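Local structure of NUDIX hydrolase (Alicyclobacillus acidocaldarius subsp. acidocaldarius, 3QSJ) at residues 110-113 and 114-117. The protein probably hydrolyses phosphorus-containing acid anhydrides as a member of the Nudix family and binds calcium, with magnesium or manganese the likely working cofactor. Residues are numbered along the deposited sequence; the frame is centred on the assembly and turned at random.
Sequences QADL and CKGG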
loop_
_atom_site.group_PDB
_atom_site.type_symbol
_atom_site.label_atom_id
_atom_site.label_comp_id
_atom_site.label_asym_id
_atom_site.label_seq_id
_atom_site.Cartn_x
_atom_site.Cartn_y
_atom_site.Cartn_z
ATOM N N GLN A 110 -3.218 -14.970 -7.011
ATOM C CA GLN A 110 -3.760 -13.982 -6.038
ATOM C C GLN A 110 -4.593 -14.735 -4.996
ATOM O O GLN A 110 -4.491 -14.457 -3.813
ATOM C CB GLN A 110 -4.607 -12.892 -6.721
ATOM C CG GLN A 110 -5.141 -11.827 -5.760
ATOM C CD GLN A 110 -5.950 -10.747 -6.450
ATOM O OE1 GLN A 110 -6.236 -10.801 -7.674
ATOM N NE2 GLN A 110 -6.337 -9.736 -5.698
ATOM N N ALA A 111 -5.395 -15.694 -5.422
ATOM C CA ALA A 111 -6.206 -16.471 -4.459
ATOM C C ALA A 111 -5.315 -17.164 -3.424
ATOM O O ALA A 111 -5.608 -17.101 -2.222
ATOM C CB ALA A 111 -7.056 -17.509 -5.198
ATOM N N ASP A 112 -4.213 -17.797 -3.887
ATOM C CA ASP A 112 -3.215 -18.479 -3.049
ATOM C C ASP A 112 -2.524 -17.510 -2.083
ATOM O O ASP A 112 -2.244 -17.888 -0.949
ATOM C CB ASP A 112 -2.155 -19.172 -3.925
ATOM C CG ASP A 112 -2.618 -20.495 -4.500
ATOM O OD1 ASP A 112 -3.754 -20.918 -4.186
ATOM O OD2 ASP A 112 -1.854 -21.100 -5.279
ATOM N N LEU A 113 -2.246 -16.268 -2.524
ATOM C CA LEU A 113 -1.621 -15.274 -1.630
ATOM C C LEU A 113 -2.592 -14.854 -0.537
ATOM O O LEU A 113 -2.156 -14.544 0.567
ATOM C CB LEU A 113 -1.197 -14.024 -2.384
ATOM C CG LEU A 113 -0.088 -14.075 -3.403
ATOM C CD1 LEU A 113 0.489 -12.658 -3.583
ATOM C CD2 LEU A 113 1.034 -15.018 -3.013
ATOM N N CYS A 114 -3.910 -14.858 -0.829
ATOM C CA CYS A 114 -4.922 -14.471 0.165
ATOM C C CYS A 114 -5.194 -15.521 1.260
ATOM O O CYS A 114 -5.865 -15.226 2.263
ATOM C CB CYS A 114 -6.196 -13.970 -0.504
ATOM S SG CYS A 114 -5.939 -12.472 -1.501
ATOM N N LYS A 115 -4.622 -16.732 1.089
ATOM C CA LYS A 115 -4.684 -17.787 2.098
ATOM C C LYS A 115 -3.768 -17.384 3.279
ATOM O O LYS A 115 -3.822 -18.004 4.331
ATOM C CB LYS A 115 -4.255 -19.147 1.524
ATOM C CG LYS A 115 -5.210 -19.700 0.469
ATOM C CD LYS A 115 -4.612 -20.925 -0.229
ATOM C CE LYS A 115 -5.639 -21.773 -0.945
ATOM N NZ LYS A 115 -6.174 -21.115 -2.162
ATOM N N GLY A 116 -2.956 -16.346 3.081
ATOM C CA GLY A 116 -2.063 -15.820 4.100
ATOM C C GLY A 116 -0.888 -16.730 4.394
ATOM O O GLY A 116 -0.402 -17.438 3.504
ATOM N N GLY A 117 -0.447 -16.725 5.651
ATOM C CA GLY A 117 0.710 -17.501 6.046
ATOM C C GLY A 117 1.914 -17.048 5.250
ATOM O O GLY A 117 2.045 -15.848 4.938
#
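Gln110 and Cys114 mark the C-terminal end of helix 107-113, which finishes in a type I beta turn from Leu113 to Gly116. Cys114 N keeps an α-helical (i-4) bond to Gln110 O, 3.1 Å long. The side chain of Gln110 is fully extended through chi1 and chi2, with OE1 bonded to Arg168 and NE2 to the backbone O of Glu85 on helix 72-87, the helix that carries the calcium ligands Glu82 and Glu86. Ala111 O also takes a weak bond from Cys114 N at 3.1 Å, so this one N-H is shared between i-4 and i-3 acceptors, consistent with a tightening toward 3-10 spacing as the helix ends. Asp112 repeats the i-3 spacing: its O receives a weak bond from Lys115 N at 3.3 Å. The side chains of Asp112 and Lys115 lie side by side and point the same way. A bend at the last torsion of Lys115 (chi4 71°) turns NZ toward the carboxylate in an exposed salt bridge, where NZ meets Asp112 OD1 nearly along its C-O axis, at 3.2 Å. Leu113 packs on Ala84 and Leu105. Gly116 leaves helical geometry with positive phi, and its N closes the turn on Leu113 O at 3.2 Å; the N-H...O angle is 155°, but the donor stands 52° out of the carbonyl plane.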